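Local coordinates for cell division GTPase FtsZ, diverged (Clostridium botulinum C, PDB 3V3T), which belongs to the tubulin/FtsZ family as a diverged relative of the bacterial cell-division protein, joining a Rossmann-like GTPase-family domain to a TubZ-like C-terminal domain, at residues Thr22-Cys27 with Ala32-Thr37; His50-Pro55 with Gln72-Gln77; Ile161-Asn166 with Thr292-Met297; Met209-Val214 with Thr244-Gly249; Leu216-Lys221 with Ile250-Val255. The protein carries 1 engineered substitution. All blocks are in the same frame, centred on the assembly; numbering follows the deposited sequence.

Contact 1 (Thr22-Cys27 with Ala32-Thr37); sequences TLLGIC and ALFINT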
# COMPACT_ATOMS: atom_id res chain seq x y z
N THR A 22 -0.37 -0.32 -13.29
CA THR A 22 -1.60 -1.12 -13.32
C THR A 22 -2.79 -0.32 -12.79
O THR A 22 -3.85 -0.29 -13.41
CB THR A 22 -1.45 -2.42 -12.51
OG1 THR A 22 -0.53 -3.28 -13.18
CG2 THR A 22 -2.79 -3.14 -12.38
N LEU A 23 -2.61 0.33 -11.65
CA LEU A 23 -3.68 1.17 -11.10
C LEU A 23 -4.16 2.23 -12.10
O LEU A 23 -5.37 2.39 -12.30
CB LEU A 23 -3.23 1.83 -9.79
CG LEU A 23 -4.20 2.86 -9.18
CD1 LEU A 23 -5.60 2.28 -9.03
CD2 LEU A 23 -3.66 3.37 -7.84
N LEU A 24 -3.23 2.92 -12.74
CA LEU A 24 -3.60 3.98 -13.68
C LEU A 24 -4.36 3.43 -14.90
O LEU A 24 -5.14 4.15 -15.52
CB LEU A 24 -2.37 4.79 -14.11
CG LEU A 24 -1.74 5.69 -13.04
CD1 LEU A 24 -0.42 6.29 -13.52
CD2 LEU A 24 -2.71 6.80 -12.65
N GLY A 25 -4.14 2.16 -15.23
CA GLY A 25 -4.85 1.51 -16.32
C GLY A 25 -6.31 1.27 -15.96
O GLY A 25 -7.16 1.16 -16.84
N ILE A 26 -6.60 1.19 -14.67
CA ILE A 26 -7.96 0.99 -14.19
C ILE A 26 -8.64 2.35 -14.02
O ILE A 26 -9.84 2.50 -14.27
CB ILE A 26 -7.98 0.23 -12.83
CG1 ILE A 26 -7.64 -1.25 -13.05
CG2 ILE A 26 -9.33 0.33 -12.16
CD1 ILE A 26 -7.58 -2.07 -11.76
N CYS A 27 -7.86 3.34 -13.60
CA CYS A 27 -8.36 4.70 -13.44
C CYS A 27 -7.19 5.67 -13.45
O CYS A 27 -6.26 5.54 -12.65
CB CYS A 27 -9.13 4.84 -12.13
SG CYS A 27 -9.77 6.51 -11.84
N ALA A 32 1.01 10.59 -10.55
CA ALA A 32 2.11 9.66 -10.35
C ALA A 32 3.40 10.21 -10.93
O ALA A 32 3.40 10.80 -12.00
CB ALA A 32 1.78 8.29 -10.99
N LEU A 33 4.49 10.01 -10.20
CA LEU A 33 5.83 10.28 -10.70
C LEU A 33 6.60 8.99 -10.56
O LEU A 33 6.94 8.57 -9.45
CB LEU A 33 6.50 11.37 -9.86
CG LEU A 33 7.95 11.66 -10.28
CD1 LEU A 33 8.00 12.32 -11.65
CD2 LEU A 33 8.65 12.54 -9.25
N PHE A 34 6.86 8.32 -11.68
CA PHE A 34 7.58 7.05 -11.60
C PHE A 34 9.07 7.30 -11.48
O PHE A 34 9.66 8.01 -12.30
CB PHE A 34 7.29 6.19 -12.80
CG PHE A 34 5.84 5.77 -12.93
CD1 PHE A 34 5.46 4.46 -12.69
CD2 PHE A 34 4.88 6.68 -13.32
CE1 PHE A 34 4.15 4.07 -12.84
CE2 PHE A 34 3.57 6.30 -13.47
CZ PHE A 34 3.20 5.00 -13.22
N ILE A 35 9.68 6.71 -10.47
CA ILE A 35 11.09 6.95 -10.19
C ILE A 35 11.84 5.65 -10.32
O ILE A 35 11.39 4.61 -9.82
CB ILE A 35 11.25 7.49 -8.76
CG1 ILE A 35 10.63 8.89 -8.65
CG2 ILE A 35 12.71 7.51 -8.34
CD1 ILE A 35 9.97 9.17 -7.29
N ASN A 36 12.98 5.69 -11.00
CA ASN A 36 13.74 4.46 -11.24
C ASN A 36 15.19 4.71 -11.67
O ASN A 36 15.50 5.72 -12.30
CB ASN A 36 13.01 3.62 -12.31
CG ASN A 36 13.24 2.12 -12.14
OD1 ASN A 36 14.28 1.67 -11.65
ND2 ASN A 36 12.25 1.33 -12.55
N THR A 37 16.07 3.77 -11.32
CA THR A 37 17.43 3.75 -11.85
C THR A 37 17.45 3.21 -13.28
O THR A 37 18.35 3.53 -14.05
CB THR A 37 18.37 2.90 -10.97
OG1 THR A 37 17.74 1.65 -10.67
CG2 THR A 37 18.66 3.62 -9.66
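Leu24, in the last turns of helix 14-26, and Ala32, near the start of strand 31-36, mark the nearest approach of the two backbones, with their CA atoms 8.7 Å apart; side chains bridge this gap. The meeting is made by one methyl group, Leu24 CD1, which touches two residues of the strand. It lies 3.9 Å from Ala32 CB, where the short side chain lets the leucine come down close to the sheet, and Leu24 CD1 is also 3.9 Å from Phe34 CZ. The methyl reaches the phenyl ring at its edge, in the ring plane, beside CZ and CE2, so this is an aliphatic-to-edge contact and not a CH-pi approach over a face. Phe34 and Leu24 come at each other from opposite directions. With CG anti to its carbonyl carbon (chi1 -63°), Phe34 swings its ring end nearer to the helix than its CB direction suggests. The contact is purely apolar. It closes the beta-alpha-beta unit of strand 7-11, helix 14-26 and strand 31-36 in the Rossmann-like GTPase domain: Leu23 rests on Phe9 of strand 7-11, Ile26 reaches helix 172-187, and Leu33 and Ile35 pack against helix 75-85.

Contact 2 (His50-Pro55 with Gln72-Gln77); sequences HTYHIP and QTYYKQ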
# COMPACT_ATOMS: atom_id res chain seq x y z
N HIS A 50 4.50 11.09 -16.06
CA HIS A 50 5.69 11.71 -15.48
C HIS A 50 6.68 10.68 -14.94
O HIS A 50 6.31 9.81 -14.16
CB HIS A 50 5.28 12.68 -14.38
CG HIS A 50 4.20 13.62 -14.80
ND1 HIS A 50 2.87 13.42 -14.47
CD2 HIS A 50 4.23 14.75 -15.54
CE1 HIS A 50 2.14 14.39 -14.98
NE2 HIS A 50 2.94 15.21 -15.64
N THR A 51 7.93 10.79 -15.36
CA THR A 51 8.98 9.89 -14.92
C THR A 51 10.21 10.65 -14.45
O THR A 51 10.45 11.79 -14.86
CB THR A 51 9.41 8.94 -16.05
OG1 THR A 51 9.89 9.70 -17.16
CG2 THR A 51 8.26 8.09 -16.51
N TYR A 52 10.99 10.02 -13.59
CA TYR A 52 12.26 10.59 -13.17
C TYR A 52 13.31 9.49 -13.13
O TYR A 52 13.27 8.61 -12.26
CB TYR A 52 12.16 11.26 -11.81
CG TYR A 52 13.46 11.90 -11.37
CD1 TYR A 52 13.82 13.16 -11.84
CD2 TYR A 52 14.34 11.24 -10.52
CE1 TYR A 52 15.01 13.75 -11.46
CE2 TYR A 52 15.52 11.82 -10.14
CZ TYR A 52 15.86 13.07 -10.60
OH TYR A 52 17.05 13.64 -10.22
N HIS A 53 14.25 9.57 -14.05
CA HIS A 53 15.34 8.61 -14.14
C HIS A 53 16.47 9.04 -13.23
O HIS A 53 16.92 10.18 -13.29
CB HIS A 53 15.85 8.52 -15.58
CG HIS A 53 16.93 7.50 -15.77
ND1 HIS A 53 18.26 7.83 -15.88
CD2 HIS A 53 16.87 6.15 -15.89
CE1 HIS A 53 18.98 6.74 -16.05
NE2 HIS A 53 18.16 5.70 -16.06
N ILE A 54 16.95 8.13 -12.39
CA ILE A 54 18.13 8.42 -11.60
C ILE A 54 19.42 8.04 -12.34
O ILE A 54 19.64 6.88 -12.67
CB ILE A 54 18.09 7.73 -10.24
CG1 ILE A 54 16.83 8.17 -9.48
CG2 ILE A 54 19.35 8.07 -9.45
CD1 ILE A 54 16.66 7.48 -8.18
N PRO A 55 20.28 9.04 -12.59
CA PRO A 55 21.54 8.85 -13.33
C PRO A 55 22.35 7.65 -12.85
O PRO A 55 23.26 7.23 -13.57
CB PRO A 55 22.30 10.15 -13.04
CG PRO A 55 21.22 11.16 -12.84
CD PRO A 55 20.11 10.43 -12.14
N GLN A 72 21.64 8.99 -3.61
CA GLN A 72 21.84 9.82 -2.42
C GLN A 72 21.88 11.32 -2.74
O GLN A 72 21.12 12.10 -2.15
CB GLN A 72 23.10 9.41 -1.67
CG GLN A 72 22.95 8.11 -0.89
CD GLN A 72 24.27 7.59 -0.36
OE1 GLN A 72 25.34 7.92 -0.88
NE2 GLN A 72 24.21 6.77 0.68
N THR A 73 22.75 11.71 -3.66
CA THR A 73 22.87 13.12 -4.01
C THR A 73 21.60 13.70 -4.63
O THR A 73 21.44 14.91 -4.72
CB THR A 73 24.07 13.37 -4.96
OG1 THR A 73 23.99 12.47 -6.08
CG2 THR A 73 25.38 13.14 -4.24
N TYR A 74 20.68 12.82 -5.02
CA TYR A 74 19.47 13.23 -5.74
C TYR A 74 18.16 13.16 -4.94
O TYR A 74 17.09 13.46 -5.47
CB TYR A 74 19.33 12.43 -7.05
CG TYR A 74 20.42 12.69 -8.07
CD1 TYR A 74 20.26 13.67 -9.05
CD2 TYR A 74 21.60 11.97 -8.06
CE1 TYR A 74 21.25 13.92 -9.98
CE2 TYR A 74 22.60 12.21 -8.99
CZ TYR A 74 22.41 13.19 -9.95
OH TYR A 74 23.39 13.44 -10.88
N TYR A 75 18.23 12.75 -3.68
CA TYR A 75 17.00 12.61 -2.88
C TYR A 75 16.17 13.89 -2.90
O TYR A 75 14.95 13.85 -2.99
CB TYR A 75 17.31 12.23 -1.43
CG TYR A 75 17.82 10.82 -1.25
CD1 TYR A 75 17.64 9.87 -2.25
CD2 TYR A 75 18.47 10.44 -0.09
CE1 TYR A 75 18.11 8.57 -2.09
CE2 TYR A 75 18.94 9.15 0.08
CZ TYR A 75 18.75 8.22 -0.92
OH TYR A 75 19.21 6.94 -0.74
N LYS A 76 16.85 15.03 -2.84
CA LYS A 76 16.18 16.32 -2.77
C LYS A 76 15.64 16.78 -4.13
O LYS A 76 14.60 17.44 -4.20
CB LYS A 76 17.10 17.38 -2.17
CG LYS A 76 17.47 17.11 -0.71
CD LYS A 76 18.18 18.30 -0.07
CE LYS A 76 17.21 19.43 0.23
NZ LYS A 76 17.90 20.61 0.81
N GLN A 77 16.35 16.45 -5.20
CA GLN A 77 15.81 16.69 -6.53
C GLN A 77 14.55 15.84 -6.72
O GLN A 77 13.53 16.31 -7.22
CB GLN A 77 16.82 16.35 -7.63
CG GLN A 77 17.97 17.34 -7.75
CD GLN A 77 18.47 17.46 -9.18
OE1 GLN A 77 17.83 16.97 -10.12
NE2 GLN A 77 19.62 18.12 -9.36
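With CG anti to the backbone N (chi1 -178°), Tyr52 stretches across to helix 75-85, while Tyr74 has CG anti to its carbonyl carbon (chi1 -66°), which lets its ring meet both Tyr52 OH and Pro55. Strand 51-53 is the outermost parallel strand on this side of the Rossmann-like sheet, and the contact packs it and the residues after it against the start of the helix. Pro55 covers one face of the Tyr74 ring in a CH-pi contact: its CD lies 4.2 Å from the Tyr74 ring centroid, almost along the ring normal. Tyr52 crosses Tyr74 at about a right angle, its OH 3.4 Å from Tyr74 CD1. Tyr52 also packs on Ile78 and Gln81 of the same helix. The contact lies at the surface, and Pro55 is the last residue modelled before a gap of six. Gln77 bends at chi2 and sets its amide 60° from the Tyr52 ring plane, where Tyr52 OH gives a weak hydrogen bond of 3.4 Å to Gln77 OE1.

Contact 3 (Ile161-Asn166 with Thr292-Met297); sequences IYLLDN and TTVQMM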
# COMPACT_ATOMS: atom_id res chain seq x y z
N ILE A 161 0.26 2.57 6.01
CA ILE A 161 1.02 1.48 5.40
C ILE A 161 0.05 0.50 4.74
O ILE A 161 -0.91 0.07 5.37
CB ILE A 161 1.85 0.72 6.47
CG1 ILE A 161 2.98 1.59 7.02
CG2 ILE A 161 2.43 -0.58 5.90
CD1 ILE A 161 3.71 0.97 8.22
N TYR A 162 0.28 0.17 3.47
CA TYR A 162 -0.49 -0.86 2.80
C TYR A 162 0.50 -1.97 2.50
O TYR A 162 1.29 -1.85 1.58
CB TYR A 162 -1.10 -0.34 1.49
CG TYR A 162 -2.01 0.88 1.61
CD1 TYR A 162 -3.39 0.75 1.53
CD2 TYR A 162 -1.49 2.16 1.81
CE1 TYR A 162 -4.23 1.84 1.63
CE2 TYR A 162 -2.33 3.28 1.92
CZ TYR A 162 -3.69 3.10 1.83
OH TYR A 162 -4.56 4.16 1.93
N LEU A 163 0.48 -3.02 3.31
CA LEU A 163 1.50 -4.05 3.24
C LEU A 163 0.94 -5.25 2.51
O LEU A 163 0.02 -5.92 3.02
CB LEU A 163 1.95 -4.46 4.66
CG LEU A 163 3.23 -5.29 4.74
CD1 LEU A 163 4.35 -4.55 4.00
CD2 LEU A 163 3.67 -5.60 6.20
N LEU A 164 1.51 -5.53 1.34
CA LEU A 164 1.06 -6.62 0.47
C LEU A 164 1.98 -7.83 0.57
O LEU A 164 3.17 -7.68 0.87
CB LEU A 164 0.98 -6.15 -0.99
CG LEU A 164 0.17 -4.88 -1.27
CD1 LEU A 164 0.12 -4.57 -2.75
CD2 LEU A 164 -1.25 -5.03 -0.72
N ASP A 165 1.44 -9.02 0.30
CA ASP A 165 2.20 -10.25 0.48
C ASP A 165 2.17 -11.14 -0.78
O ASP A 165 1.15 -11.77 -1.08
CB ASP A 165 1.64 -11.01 1.69
CG ASP A 165 2.43 -12.27 2.02
OD1 ASP A 165 3.32 -12.67 1.22
OD2 ASP A 165 2.16 -12.87 3.08
N ASN A 166 3.29 -11.20 -1.49
CA ASN A 166 3.38 -12.02 -2.69
C ASN A 166 3.12 -13.51 -2.45
O ASN A 166 2.90 -14.24 -3.40
CB ASN A 166 4.73 -11.86 -3.37
CG ASN A 166 4.74 -10.78 -4.42
OD1 ASN A 166 3.69 -10.30 -4.85
ND2 ASN A 166 5.94 -10.37 -4.82
N THR A 292 4.76 -9.44 12.98
CA THR A 292 4.83 -10.90 12.98
C THR A 292 4.97 -11.48 11.57
O THR A 292 5.84 -12.30 11.33
CB THR A 292 3.58 -11.51 13.66
OG1 THR A 292 3.35 -10.86 14.90
CG2 THR A 292 3.76 -13.01 13.91
N THR A 293 4.11 -11.06 10.64
CA THR A 293 4.19 -11.58 9.29
C THR A 293 5.53 -11.23 8.67
O THR A 293 6.12 -12.05 7.98
CB THR A 293 3.11 -11.01 8.39
OG1 THR A 293 1.84 -11.31 8.95
CG2 THR A 293 3.21 -11.63 6.99
N VAL A 294 5.99 -10.00 8.89
CA VAL A 294 7.26 -9.56 8.31
C VAL A 294 8.41 -10.36 8.91
O VAL A 294 9.31 -10.79 8.21
CB VAL A 294 7.52 -8.05 8.56
CG1 VAL A 294 8.94 -7.70 8.16
CG2 VAL A 294 6.53 -7.20 7.80
N GLN A 295 8.37 -10.57 10.22
CA GLN A 295 9.47 -11.23 10.91
C GLN A 295 9.64 -12.69 10.49
O GLN A 295 10.69 -13.27 10.71
CB GLN A 295 9.31 -11.11 12.43
CG GLN A 295 9.61 -9.70 12.95
CD GLN A 295 9.23 -9.51 14.42
OE1 GLN A 295 8.70 -8.46 14.81
NE2 GLN A 295 9.51 -10.52 15.24
N MET A 296 8.61 -13.27 9.89
CA MET A 296 8.73 -14.65 9.41
C MET A 296 9.84 -14.76 8.38
O MET A 296 10.48 -15.80 8.25
CB MET A 296 7.41 -15.14 8.81
CG MET A 296 6.27 -15.22 9.81
SD MET A 296 4.93 -16.27 9.22
CE MET A 296 5.59 -17.89 9.67
N MET A 297 10.08 -13.68 7.64
CA MET A 297 11.15 -13.69 6.65
C MET A 297 12.50 -14.06 7.28
O MET A 297 13.35 -14.65 6.62
CB MET A 297 11.23 -12.35 5.93
CG MET A 297 10.04 -12.06 5.04
SD MET A 297 10.24 -10.54 4.08
CE MET A 297 10.53 -9.32 5.36
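Thr293 is the first residue of the helical segment to meet the strand. Its CG2 methyl lies 4.2 Å from Asp165 OD2, a loose van der Waals approach. The hydrogen bonds of the pair are made to other residues: Thr293 OG1 bonds to the carbonyl oxygen of Glu239, and Asp165 OD1 to the backbone N of Asn167. The threonine thus shows its methyl to the carboxylate and turns its hydroxyl to Glu239 O. Val294 follows with the tightest touch of the contact, its CG2 standing 3.6 Å from Leu163 CD2. The two side chains cross at about a right angle, methyl against methyl. Leu163 reaches the helix because its CG is anti to the backbone N (chi1 -167°), which carries the branched end outward from the strand. Strand 160-165 is the last strand of the beta-alpha-beta crossover formed with strand 122-129 and helix 136-152 in the Rossmann-like domain, and the last modelled helix, 291-306, packs beside that crossover helix: Leu163 also touches Trp146 of helix 136-152, together with Ala238 and Gln290. Val294 O accepts a backbone hydrogen bond of 3.0 Å from Met297 N, in the turn that carries the chain on. The Met297 side chain packs instead on Leu129, Pro130, His139 and Ile143.

Contact 4 (Met209-Val214 with Thr244-Gly249); sequences MKKSNV and TCEFMG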
# COMPACT_ATOMS: atom_id res chain seq x y z
N MET A 209 -5.41 8.13 7.97
CA MET A 209 -5.18 7.39 9.21
C MET A 209 -3.84 6.66 9.13
O MET A 209 -3.51 6.05 8.12
CB MET A 209 -6.29 6.38 9.46
CG MET A 209 -6.02 5.45 10.63
SD MET A 209 -5.86 6.31 12.21
CE MET A 209 -7.47 7.05 12.39
N LYS A 210 -3.07 6.74 10.21
CA LYS A 210 -1.72 6.20 10.22
C LYS A 210 -1.71 4.74 10.62
O LYS A 210 -2.70 4.21 11.11
CB LYS A 210 -0.83 7.00 11.16
CG LYS A 210 -0.92 8.50 10.98
CD LYS A 210 -0.55 8.91 9.57
CE LYS A 210 -0.55 10.42 9.48
NZ LYS A 210 -0.12 11.02 10.79
N LYS A 211 -0.56 4.10 10.42
CA LYS A 211 -0.40 2.67 10.62
C LYS A 211 -1.02 1.93 9.46
O LYS A 211 -1.10 2.45 8.33
CB LYS A 211 -1.01 2.24 11.96
CG LYS A 211 -0.22 2.79 13.15
CD LYS A 211 -1.12 3.18 14.32
CE LYS A 211 -1.45 2.01 15.22
NZ LYS A 211 -2.47 2.41 16.24
N SER A 212 -1.48 0.72 9.73
CA SER A 212 -1.78 -0.19 8.65
C SER A 212 -3.23 -0.19 8.22
O SER A 212 -4.15 -0.19 9.02
CB SER A 212 -1.32 -1.61 9.01
OG SER A 212 -0.20 -1.94 8.22
N ASN A 213 -3.38 -0.23 6.91
CA ASN A 213 -4.68 -0.26 6.31
C ASN A 213 -4.87 -1.59 5.56
O ASN A 213 -3.94 -2.13 4.95
CB ASN A 213 -4.86 0.99 5.41
CG ASN A 213 -4.86 2.31 6.22
OD1 ASN A 213 -4.54 2.35 7.42
ND2 ASN A 213 -5.21 3.41 5.54
N VAL A 214 -6.08 -2.15 5.65
CA VAL A 214 -6.40 -3.37 4.91
C VAL A 214 -7.77 -3.18 4.22
O VAL A 214 -8.71 -2.66 4.82
CB VAL A 214 -6.40 -4.63 5.82
CG1 VAL A 214 -7.09 -5.81 5.14
CG2 VAL A 214 -4.97 -5.01 6.19
N THR A 244 -8.00 -4.96 16.73
CA THR A 244 -8.52 -3.60 16.78
C THR A 244 -8.04 -2.82 15.58
O THR A 244 -6.93 -3.04 15.09
CB THR A 244 -8.08 -2.85 18.05
OG1 THR A 244 -6.66 -2.68 18.02
CG2 THR A 244 -8.47 -3.62 19.29
N CYS A 245 -8.87 -1.90 15.11
CA CYS A 245 -8.41 -0.89 14.18
C CYS A 245 -8.91 0.46 14.65
O CYS A 245 -9.56 0.57 15.68
CB CYS A 245 -8.88 -1.18 12.75
SG CYS A 245 -10.64 -1.27 12.56
N GLU A 246 -8.59 1.50 13.90
CA GLU A 246 -8.93 2.85 14.32
C GLU A 246 -10.23 3.30 13.66
O GLU A 246 -11.26 3.44 14.32
CB GLU A 246 -7.76 3.79 14.01
CG GLU A 246 -7.33 4.69 15.17
CD GLU A 246 -7.03 3.92 16.45
OE1 GLU A 246 -6.52 2.79 16.38
OE2 GLU A 246 -7.29 4.47 17.53
N PHE A 247 -10.20 3.55 12.35
CA PHE A 247 -11.41 3.88 11.61
C PHE A 247 -11.72 2.74 10.64
O PHE A 247 -10.82 2.21 10.00
CB PHE A 247 -11.25 5.16 10.80
CG PHE A 247 -11.01 6.38 11.63
CD1 PHE A 247 -11.29 6.40 12.98
CD2 PHE A 247 -10.52 7.53 11.04
CE1 PHE A 247 -11.08 7.54 13.74
CE2 PHE A 247 -10.30 8.67 11.78
CZ PHE A 247 -10.59 8.68 13.13
N MET A 248 -13.00 2.38 10.55
CA MET A 248 -13.44 1.37 9.61
C MET A 248 -14.46 1.95 8.64
O MET A 248 -15.34 2.70 9.03
CB MET A 248 -14.04 0.19 10.35
CG MET A 248 -14.53 -0.92 9.46
SD MET A 248 -15.18 -2.31 10.42
CE MET A 248 -13.68 -2.98 11.10
N GLY A 249 -14.29 1.65 7.35
CA GLY A 249 -15.25 2.07 6.35
C GLY A 249 -15.99 0.87 5.79
O GLY A 249 -15.38 -0.14 5.44
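A Met-aromatic contact joins Met209 to Phe247 at a classic beta bulge, in which Glu246 and Phe247 both face Thr285 of strand 281-287. That strand runs antiparallel between strands 211-217 and 247-252 in the C-terminal part of the mixed sheet, so the side chains here reach past an intervening strand, and Met209 also packs on Thr285. Met209 has CG anti to the backbone N (chi1 172°) and then bends at both chi2 and chi3, which lowers its terminal methyl onto the phenyl ring. Met209 CE sits almost over the middle of one face, 3.4 Å from the Phe247 ring centroid and 15° off the normal, a tight CH-pi contact. The sulfur stands farther above the same ring, Met209 SD being 5.1 Å from the Phe247 centroid. Along its flank the thioether meets the aliphatic part of Glu246, with Met209 SD 3.6 Å from Glu246 CB, so the glutamate offers carbon to the methionine and turns its carboxylate toward Lys211 and Arg269. Glu246 OE2 has a long, weak ion pair with Arg269, and Lys211 has another with Glu288. Lys211 NZ comes to 4.1 Å from Glu246 OE1, too far for a salt bridge, though the charges should still attract.

Contact 5 (Leu216-Lys221 with Ile250-Val255); sequences LEFDDK and ISTTRV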
# COMPACT_ATOMS: atom_id res chain seq x y z
N LEU A 216 -10.89 -5.09 2.20
CA LEU A 216 -11.50 -6.40 1.94
C LEU A 216 -12.76 -6.29 1.10
O LEU A 216 -13.59 -5.42 1.34
CB LEU A 216 -11.88 -7.09 3.25
CG LEU A 216 -10.75 -7.30 4.27
CD1 LEU A 216 -11.34 -7.71 5.62
CD2 LEU A 216 -9.76 -8.34 3.76
N GLU A 217 -12.91 -7.19 0.14
CA GLU A 217 -14.19 -7.35 -0.53
C GLU A 217 -14.74 -8.77 -0.32
O GLU A 217 -14.00 -9.75 -0.33
CB GLU A 217 -14.10 -6.96 -2.00
CG GLU A 217 -13.93 -5.44 -2.19
CD GLU A 217 -13.82 -5.02 -3.64
OE1 GLU A 217 -13.94 -5.87 -4.53
OE2 GLU A 217 -13.60 -3.81 -3.89
N PHE A 218 -16.05 -8.87 -0.11
CA PHE A 218 -16.65 -10.14 0.22
C PHE A 218 -17.93 -10.42 -0.55
O PHE A 218 -18.57 -9.50 -1.07
CB PHE A 218 -16.91 -10.27 1.72
CG PHE A 218 -17.91 -9.29 2.26
CD1 PHE A 218 -19.24 -9.67 2.43
CD2 PHE A 218 -17.53 -8.01 2.62
CE1 PHE A 218 -20.17 -8.77 2.95
CE2 PHE A 218 -18.44 -7.10 3.13
CZ PHE A 218 -19.77 -7.49 3.30
N ASP A 219 -18.28 -11.70 -0.61
CA ASP A 219 -19.41 -12.19 -1.38
C ASP A 219 -20.75 -11.76 -0.81
O ASP A 219 -21.00 -11.92 0.39
CB ASP A 219 -19.35 -13.72 -1.46
CG ASP A 219 -20.39 -14.29 -2.38
OD1 ASP A 219 -21.31 -13.55 -2.79
OD2 ASP A 219 -20.30 -15.50 -2.70
N ASP A 220 -21.61 -11.23 -1.67
CA ASP A 220 -22.96 -10.82 -1.27
C ASP A 220 -23.78 -12.04 -0.87
O ASP A 220 -24.84 -11.90 -0.25
CB ASP A 220 -23.66 -10.08 -2.41
CG ASP A 220 -23.84 -10.95 -3.65
OD1 ASP A 220 -22.89 -11.69 -4.00
OD2 ASP A 220 -24.92 -10.90 -4.27
N LYS A 221 -23.29 -13.22 -1.21
CA LYS A 221 -24.04 -14.47 -1.03
C LYS A 221 -24.10 -15.04 0.39
O LYS A 221 -25.10 -14.88 1.09
CB LYS A 221 -23.52 -15.54 -2.00
CG LYS A 221 -23.71 -15.19 -3.46
CD LYS A 221 -23.32 -16.36 -4.35
CE LYS A 221 -23.88 -16.20 -5.76
NZ LYS A 221 -23.91 -17.49 -6.50
N ILE A 250 -17.31 0.98 5.70
CA ILE A 250 -18.14 -0.13 5.25
C ILE A 250 -19.10 0.34 4.17
O ILE A 250 -19.95 1.19 4.42
CB ILE A 250 -18.95 -0.73 6.42
CG1 ILE A 250 -18.01 -1.32 7.47
CG2 ILE A 250 -19.92 -1.80 5.93
CD1 ILE A 250 -18.71 -1.68 8.76
N SER A 251 -18.97 -0.21 2.97
CA SER A 251 -19.94 0.06 1.90
C SER A 251 -20.45 -1.25 1.29
O SER A 251 -19.68 -2.03 0.73
CB SER A 251 -19.34 0.96 0.83
OG SER A 251 -20.27 1.19 -0.21
N THR A 252 -21.76 -1.47 1.40
CA THR A 252 -22.36 -2.75 1.06
C THR A 252 -23.60 -2.60 0.20
O THR A 252 -24.31 -1.59 0.28
CB THR A 252 -22.73 -3.49 2.34
OG1 THR A 252 -23.56 -2.65 3.15
CG2 THR A 252 -21.47 -3.84 3.13
N THR A 253 -23.88 -3.61 -0.62
CA THR A 253 -25.03 -3.57 -1.52
C THR A 253 -26.36 -3.66 -0.77
O THR A 253 -27.37 -3.13 -1.24
CB THR A 253 -24.97 -4.70 -2.56
OG1 THR A 253 -24.75 -5.95 -1.91
CG2 THR A 253 -23.85 -4.44 -3.55
N ARG A 254 -26.36 -4.32 0.38
CA ARG A 254 -27.57 -4.43 1.19
C ARG A 254 -27.30 -3.99 2.62
O ARG A 254 -26.16 -3.69 2.98
CB ARG A 254 -28.09 -5.87 1.22
CG ARG A 254 -27.69 -6.72 0.02
CD ARG A 254 -28.36 -8.09 0.08
NE ARG A 254 -27.98 -8.95 -1.04
CZ ARG A 254 -28.70 -9.98 -1.47
NH1 ARG A 254 -29.85 -10.28 -0.88
NH2 ARG A 254 -28.27 -10.70 -2.50
N VAL A 255 -28.34 -3.95 3.44
CA VAL A 255 -28.18 -3.76 4.88
C VAL A 255 -27.39 -4.94 5.40
O VAL A 255 -27.66 -6.08 5.03
CB VAL A 255 -29.55 -3.74 5.60
CG1 VAL A 255 -29.37 -3.96 7.10
CG2 VAL A 255 -30.29 -2.45 5.31
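The Phe218 ring is met obliquely by Thr252, whose CG2 methyl comes to 4.0 Å from Phe218 CZ, while the guanidinium of Arg254 receives Asp220 OD2 at its edge, in its plane. The carboxylate and guanidinium planes are turned 51° apart, and Asp220 OD2 to Arg254 NH2 measures 3.8 Å, a long salt bridge; as Asp220 is modelled in two conformers, it is tentative. Both residue pairs lie where strands 211-217 and 247-252, in the C-terminal part of the mixed sheet, run out into loops, on either side of strand 281-287 in the strand order. Asn280, just ahead of that middle strand, touches Phe218, Asp220 and Thr252. A chi1 of 54° places Thr252 OG1 between its backbone N and carbonyl carbon, from where it donates to Arg254 O at 2.8 Å and bridges the two residues where the strand ends, leaving CG2 toward Phe218. The chemistry thus divides into an apolar inner pair and a charged, exposed outer pair, whose long ion pair probably holds the two loops together only weakly.

Overall arrangement
One mixed sheet runs through all five contacts. Contacts 1 and 2 share its end formed by strands 31-36 and 51-53, which are neighbours; their centres are 16 Å apart, and Phe34 O meets Tyr52 N at 2.7 Å. Contact 3 sits further across, at strand 160-165, next to strand 211-217, which contacts 4 and 5 both use together with strand 247-252. Contacts 2 and 5 are the most distant, with centres 42 Å apart. Along the chain, contacts 1, 2 and 3 open in series, whereas contacts 4 and 5 cross each other inside the long loop closed by contact 3. Helix 291-306, late in the chain, comes back to strand 160-165, so residues far apart in sequence meet at the middle of the sheet.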